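Local atomic coordinates of cellulose binding domain-containing protein (Clostridium clariflavum, PDB entry 4B96), a protein that probably binds cellulose through this calcium-containing family 3b carbohydrate-binding module, one domain of a longer membrane protein of a biomass-sensing system. Residues S18-W23 against A106-D111; Y44-D49 against S82-E87. All blocks are in the same frame, centred on the assembly; numbering follows the deposited sequence. Where two conformers were deposited one is given.

Interaction 1 (S18-W23 against A106-D111); sequences SKAIRW and AITRDD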
loop_
_atom_site.group_PDB
_atom_site.type_symbol
_atom_site.label_atom_id
_atom_site.label_comp_id
_atom_site.label_asym_id
_atom_site.label_seq_id
_atom_site.Cartn_x
_atom_site.Cartn_y
_atom_site.Cartn_z
ATOM N N SER A 18 17.285 10.253 18.495
ATOM C CA SER A 18 18.086 9.042 18.535
ATOM C C SER A 18 19.308 9.209 17.641
ATOM O O SER A 18 19.206 9.805 16.582
ATOM C CB SER A 18 17.225 7.860 18.037
ATOM O OG SER A 18 18.003 6.685 17.939
ATOM N N LYS A 19 20.434 8.621 18.024
ATOM C CA LYS A 19 21.622 8.651 17.167
ATOM C C LYS A 19 21.528 7.682 16.002
ATOM O O LYS A 19 22.257 7.826 15.006
ATOM C CB LYS A 19 22.880 8.405 17.973
ATOM C CG LYS A 19 23.167 9.608 18.847
ATOM C CD LYS A 19 24.494 9.509 19.598
ATOM C CE LYS A 19 24.660 10.660 20.577
ATOM N NZ LYS A 19 26.066 10.604 21.101
ATOM N N ALA A 20 20.615 6.718 16.092
ATOM C CA ALA A 20 20.485 5.749 15.035
ATOM C C ALA A 20 19.018 5.622 14.653
ATOM O O ALA A 20 18.118 5.672 15.516
ATOM C CB ALA A 20 21.081 4.385 15.457
ATOM N N ILE A 21 18.758 5.457 13.361
ATOM C CA ILE A 21 17.448 5.095 12.915
ATOM C C ILE A 21 17.510 3.604 12.540
ATOM O O ILE A 21 18.425 3.196 11.814
ATOM C CB ILE A 21 17.036 5.952 11.690
ATOM C CG1 ILE A 21 16.660 7.371 12.182
ATOM C CG2 ILE A 21 15.799 5.281 10.958
ATOM C CD1 ILE A 21 16.407 8.366 10.988
ATOM N N ARG A 22 16.597 2.781 13.065
ATOM C CA ARG A 22 16.625 1.344 12.707
ATOM C C ARG A 22 15.612 1.052 11.637
ATOM O O ARG A 22 14.402 1.283 11.830
ATOM C CB ARG A 22 16.395 0.472 13.945
ATOM C CG ARG A 22 17.535 0.680 14.944
ATOM C CD ARG A 22 18.839 -0.046 14.441
ATOM N NE ARG A 22 18.671 -1.496 14.283
ATOM C CZ ARG A 22 18.811 -2.359 15.272
ATOM N NH1 ARG A 22 19.135 -1.924 16.485
ATOM N NH2 ARG A 22 18.601 -3.660 15.060
ATOM N N TRP A 23 16.084 0.618 10.479
ATOM C CA TRP A 23 15.153 0.339 9.384
ATOM C C TRP A 23 14.742 -1.143 9.306
ATOM O O TRP A 23 14.129 -1.566 8.312
ATOM C CB TRP A 23 15.766 0.819 8.085
ATOM C CG TRP A 23 17.271 0.445 7.923
ATOM C CD1 TRP A 23 18.385 1.251 8.186
ATOM C CD2 TRP A 23 17.778 -0.816 7.481
ATOM N NE1 TRP A 23 19.543 0.546 7.882
ATOM C CE2 TRP A 23 19.193 -0.729 7.476
ATOM C CE3 TRP A 23 17.165 -2.023 7.083
ATOM C CZ2 TRP A 23 20.002 -1.807 7.088
ATOM C CZ3 TRP A 23 17.957 -3.090 6.691
ATOM C CH2 TRP A 23 19.382 -2.974 6.698
ATOM N N ALA A 106 21.007 -0.165 10.574
ATOM C CA ALA A 106 20.804 1.186 11.031
ATOM C C ALA A 106 21.317 2.180 9.988
ATOM O O ALA A 106 22.164 1.839 9.122
ATOM C CB ALA A 106 21.575 1.383 12.381
ATOM N N ILE A 107 20.845 3.424 10.089
ATOM C CA ILE A 107 21.625 4.541 9.544
ATOM C C ILE A 107 21.958 5.547 10.675
ATOM O O ILE A 107 21.196 5.667 11.644
ATOM C CB ILE A 107 20.838 5.303 8.436
ATOM C CG1 ILE A 107 19.458 5.741 8.946
ATOM C CG2 ILE A 107 20.774 4.456 7.165
ATOM C CD1 ILE A 107 18.674 6.645 7.948
ATOM N N THR A 108 23.080 6.243 10.545
ATOM C CA THR A 108 23.550 7.174 11.571
ATOM C C THR A 108 24.096 8.362 10.792
ATOM O O THR A 108 24.463 8.212 9.627
ATOM C CB THR A 108 24.711 6.510 12.393
ATOM O OG1 THR A 108 25.704 5.985 11.476
ATOM C CG2 THR A 108 24.169 5.331 13.234
ATOM N N ARG A 109 24.150 9.528 11.414
ATOM C CA ARG A 109 24.862 10.654 10.834
ATOM C C ARG A 109 26.344 10.398 11.060
ATOM O O ARG A 109 26.763 9.943 12.153
ATOM C CB ARG A 109 24.491 11.971 11.533
ATOM C CG ARG A 109 23.021 12.337 11.356
ATOM C CD ARG A 109 22.824 13.647 12.098
ATOM N NE ARG A 109 21.532 14.235 11.770
ATOM C CZ ARG A 109 21.180 15.462 12.174
ATOM N NH1 ARG A 109 22.013 16.173 12.952
ATOM N NH2 ARG A 109 19.991 15.985 11.809
ATOM N N ASP A 110 27.149 10.729 10.061
ATOM C CA ASP A 110 28.585 10.533 10.170
ATOM C C ASP A 110 29.172 11.305 11.343
ATOM O O ASP A 110 30.214 10.910 11.885
ATOM C CB ASP A 110 29.275 11.007 8.900
ATOM C CG ASP A 110 30.750 10.653 8.880
ATOM O OD1 ASP A 110 31.113 9.456 8.825
ATOM O OD2 ASP A 110 31.553 11.577 8.923
ATOM N N ASP A 111 28.548 12.407 11.753
ATOM C CA ASP A 111 29.084 13.055 12.960
ATOM C C ASP A 111 28.466 12.569 14.279
ATOM O O ASP A 111 28.737 13.144 15.319
ATOM C CB ASP A 111 28.969 14.575 12.874
ATOM C CG ASP A 111 27.502 15.063 12.919
ATOM O OD1 ASP A 111 26.546 14.239 12.933
ATOM O OD2 ASP A 111 27.338 16.299 12.995
HETATM O O HOH W 1 23.827 9.809 14.209
#
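The Trp23 indole lies against the start of Ala106-Asp111 in one sheet of the beta sandwich of this carbohydrate-binding module. Ile107 N comes to its edge, near the ring plane, 3.8 Å from Trp23 CD1, while Ala106 N approaches obliquely; that nitrogen is 3.1 Å from Trp23 NE1, but both are donors and no bond joins them. Ile107 CG2 also touches the CD1 corner, and the Phe55 ring meets the indole nearly parallel. Strands 20-29 and 100-109 are antiparallel neighbours here. Ile21 and Ile107 form a hydrogen-bonded pair: Ile21 N donates to Ile107 O at 3.0 Å, and Ile107 N returns the bond to Ile21 O. Their side chains run side by side toward the opposing sheet, Ile21 CB 3.7 Å from Ile107 CG1. On the other face, a bend at chi2 (-74°) lays Arg22 CD against Ala106 CB at 3.7 Å, and a second at chi3 (-60°) turns the guanidinium group, which forms a salt bridge with Asp24. Ala20 CB meets Thr108 CG2 on this face. Beyond the paired residues a water spans the strands, donating to Lys19 O at 2.7 Å and accepting from Arg109 N at 2.8 Å.

Interaction 2 (Y44-D49 against S82-E87); sequences YYFKDD and SHKYLE. With CA (calcium ion), chain E.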
loop_
_atom_site.group_PDB
_atom_site.type_symbol
_atom_site.label_atom_id
_atom_site.label_comp_id
_atom_site.label_asym_id
_atom_site.label_seq_id
_atom_site.Cartn_x
_atom_site.Cartn_y
_atom_site.Cartn_z
ATOM N N TYR A 44 12.954 3.297 3.251
ATOM C CA TYR A 44 12.602 3.846 4.557
ATOM C C TYR A 44 12.624 5.371 4.388
ATOM O O TYR A 44 13.665 5.964 4.066
ATOM C CB TYR A 44 13.626 3.405 5.597
ATOM C CG TYR A 44 13.235 3.849 7.016
ATOM C CD1 TYR A 44 13.459 5.174 7.441
ATOM C CD2 TYR A 44 12.606 2.951 7.906
ATOM C CE1 TYR A 44 13.059 5.580 8.737
ATOM C CE2 TYR A 44 12.195 3.331 9.206
ATOM C CZ TYR A 44 12.441 4.644 9.619
ATOM O OH TYR A 44 12.032 5.078 10.858
ATOM N N TYR A 45 11.484 6.009 4.559
ATOM C CA TYR A 45 11.377 7.455 4.335
ATOM C C TYR A 45 11.621 8.218 5.599
ATOM O O TYR A 45 11.020 7.906 6.649
ATOM C CB TYR A 45 9.979 7.796 3.874
ATOM C CG TYR A 45 9.697 7.131 2.562
ATOM C CD1 TYR A 45 10.008 7.785 1.371
ATOM C CD2 TYR A 45 9.111 5.870 2.521
ATOM C CE1 TYR A 45 9.795 7.193 0.177
ATOM C CE2 TYR A 45 8.833 5.257 1.283
ATOM C CZ TYR A 45 9.195 5.912 0.140
ATOM O OH TYR A 45 8.979 5.346 -1.085
ATOM N N PHE A 46 12.467 9.245 5.506
ATOM C CA PHE A 46 12.755 10.074 6.666
ATOM C C PHE A 46 13.045 11.513 6.259
ATOM O O PHE A 46 13.291 11.830 5.067
ATOM C CB PHE A 46 13.886 9.457 7.489
ATOM C CG PHE A 46 15.222 9.470 6.794
ATOM C CD1 PHE A 46 15.553 8.494 5.817
ATOM C CD2 PHE A 46 16.194 10.438 7.131
ATOM C CE1 PHE A 46 16.805 8.478 5.176
ATOM C CE2 PHE A 46 17.466 10.422 6.481
ATOM C CZ PHE A 46 17.761 9.477 5.497
ATOM N N LYS A 47 12.926 12.406 7.230
ATOM C CA LYS A 47 13.182 13.825 6.962
ATOM C C LYS A 47 14.426 14.200 7.766
ATOM O O LYS A 47 14.415 14.114 8.983
ATOM C CB LYS A 47 11.993 14.649 7.444
ATOM C CG LYS A 47 12.098 16.154 7.098
ATOM C CD LYS A 47 10.796 16.871 7.549
ATOM C CE LYS A 47 10.729 18.343 7.075
ATOM N NZ LYS A 47 11.799 19.133 7.690
ATOM N N ASP A 48 15.489 14.649 7.114
ATOM C CA ASP A 48 16.687 15.016 7.860
ATOM C C ASP A 48 17.597 15.801 6.928
ATOM O O ASP A 48 17.603 15.576 5.725
ATOM C CB ASP A 48 17.392 13.761 8.350
ATOM C CG ASP A 48 18.477 14.084 9.355
ATOM O OD1 ASP A 48 18.125 14.412 10.513
ATOM O OD2 ASP A 48 19.671 14.019 8.964
ATOM N N ASP A 49 18.340 16.737 7.465
ATOM C CA ASP A 49 19.118 17.646 6.608
ATOM C C ASP A 49 20.642 17.455 6.734
ATOM O O ASP A 49 21.419 18.302 6.274
ATOM C CB ASP A 49 18.696 19.074 6.913
ATOM C CG ASP A 49 18.060 19.771 5.683
ATOM O OD1 ASP A 49 18.240 19.303 4.512
ATOM O OD2 ASP A 49 17.434 20.828 5.891
ATOM N N SER A 82 15.466 18.170 2.731
ATOM C CA SER A 82 15.308 17.341 3.928
ATOM C C SER A 82 14.492 16.059 3.721
ATOM O O SER A 82 14.626 15.119 4.487
ATOM C CB SER A 82 14.694 18.212 5.019
ATOM O OG SER A 82 13.369 18.525 4.700
ATOM N N HIS A 83 13.665 16.006 2.676
ATOM C CA HIS A 83 12.797 14.809 2.437
ATOM C C HIS A 83 13.507 13.727 1.658
ATOM O O HIS A 83 13.865 13.914 0.500
ATOM C CB HIS A 83 11.502 15.232 1.723
ATOM C CG HIS A 83 10.578 16.018 2.598
ATOM N ND1 HIS A 83 10.643 17.387 2.706
ATOM C CD2 HIS A 83 9.605 15.619 3.459
ATOM C CE1 HIS A 83 9.718 17.810 3.552
ATOM N NE2 HIS A 83 9.082 16.754 4.030
ATOM N N LYS A 84 13.737 12.601 2.313
ATOM C CA LYS A 84 14.680 11.607 1.800
ATOM C C LYS A 84 14.102 10.220 1.967
ATOM O O LYS A 84 13.116 10.023 2.688
ATOM C CB LYS A 84 15.984 11.655 2.659
ATOM C CG LYS A 84 16.803 12.973 2.356
ATOM C CD LYS A 84 17.952 13.096 3.291
ATOM C CE LYS A 84 18.676 14.415 2.999
ATOM N NZ LYS A 84 19.719 14.550 3.998
ATOM N N TYR A 85 14.771 9.259 1.346
ATOM C CA TYR A 85 14.601 7.856 1.708
ATOM C C TYR A 85 15.931 7.156 1.663
ATOM O O TYR A 85 16.800 7.475 0.878
ATOM C CB TYR A 85 13.584 7.117 0.806
ATOM C CG TYR A 85 13.834 7.222 -0.702
ATOM C CD1 TYR A 85 14.655 6.288 -1.362
ATOM C CD2 TYR A 85 13.245 8.232 -1.449
ATOM C CE1 TYR A 85 14.890 6.337 -2.745
ATOM C CE2 TYR A 85 13.471 8.311 -2.854
ATOM C CZ TYR A 85 14.290 7.339 -3.479
ATOM O OH TYR A 85 14.506 7.389 -4.825
ATOM N N LEU A 86 16.077 6.175 2.535
ATOM C CA LEU A 86 17.128 5.187 2.399
ATOM C C LEU A 86 16.551 4.105 1.485
ATOM O O LEU A 86 15.425 3.633 1.696
ATOM C CB LEU A 86 17.422 4.537 3.746
ATOM C CG LEU A 86 18.253 3.236 3.734
ATOM C CD1 LEU A 86 19.689 3.546 3.407
ATOM C CD2 LEU A 86 18.167 2.533 5.104
ATOM N N GLU A 87 17.321 3.730 0.466
ATOM C CA GLU A 87 16.971 2.591 -0.333
ATOM C C GLU A 87 17.928 1.413 -0.113
ATOM O O GLU A 87 19.173 1.516 -0.356
ATOM C CB GLU A 87 17.031 2.986 -1.797
ATOM C CG GLU A 87 16.530 1.832 -2.681
ATOM C CD GLU A 87 16.252 2.333 -4.075
ATOM O OE1 GLU A 87 15.098 2.813 -4.351
ATOM O OE2 GLU A 87 17.206 2.264 -4.900
HETATM CA CA CA E . 13.711 13.588 11.051
HETATM O O HOH W 2 20.024 13.099 6.334
HETATM O O HOH W 3 15.947 14.308 11.867
HETATM O O HOH W 4 20.350 17.198 3.355
HETATM O O HOH W 5 15.129 11.693 10.949
HETATM O O HOH W 6 13.661 16.187 11.101
#
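This is a buried antiparallel strand pairing, Tyr44-Lys47 against His83-Glu87, in the sheet facing that of strands 20-29 and 100-109, and it runs out beside the calcium ion. Tyr44 with Leu86 and Phe46 with Lys84 are hydrogen-bonded pairs; Lys84 N sits almost on the extension of the Phe46 carbonyl bond (2.9 Å from Phe46 O), although its N-H is bent, at 150°, whereas Phe46 N lies well above the carbonyl plane of Lys84. Past the strand end, Asp48 N uses a lone pair of Ser82 O at 2.8 Å. Lys84 CB sits over one face of the Phe46 ring, 4.2 Å from its centroid, a CH-pi contact, while Leu86 N lies at the ring edge. A chi1 of 68°, with CG between the backbone N and carbonyl carbon, brings the phenyl here. Within the beta sandwich, Phe46 and Leu86 both turn inward onto Ile107. The extended Lys84 chain carries NZ to Asp48 O (2.9 Å), and two waters also accept from this ammonium, one linking it to Asp48 OD2 and the other to Asp49 OD1, itself hydrogen-bonded to Ser81. On the opposite face Tyr45 and Tyr85 lie side by side, their planes at 61°, and Lys47 CG lies over the His83 imidazole. Lys47 O binds calcium at 2.2 Å, alongside Asn116, Asp119, Asp120 and three waters, one donating at 2.6 Å to Asp48 OD1, which is salt-bridged to Arg109.

From the N terminus the chain first passes through Ser18-Trp23, then Tyr44-Asp49 in the second sheet. Ser82-Glu87 returns beside Tyr44-Asp49, so interaction 2 closes a loop of 32 intervening residues. Only later does Ala106-Asp111 pair with Ser18-Trp23, closing a longer loop of 82 residues that contains all of interaction 2; the two loops nest without crossing. Their centres are about 12 Å apart, one in each sheet of the sandwich, and they meet across the interior: Trp23 CD1 lies 3.3 Å from Leu86 CD2, and Ile21 CG2 packs on Tyr44 CE1. Near the calcium site, a salt bridge from Arg109 NH2 to Asp48 OD1, 2.8 Å, adds a polar tie between the sheets.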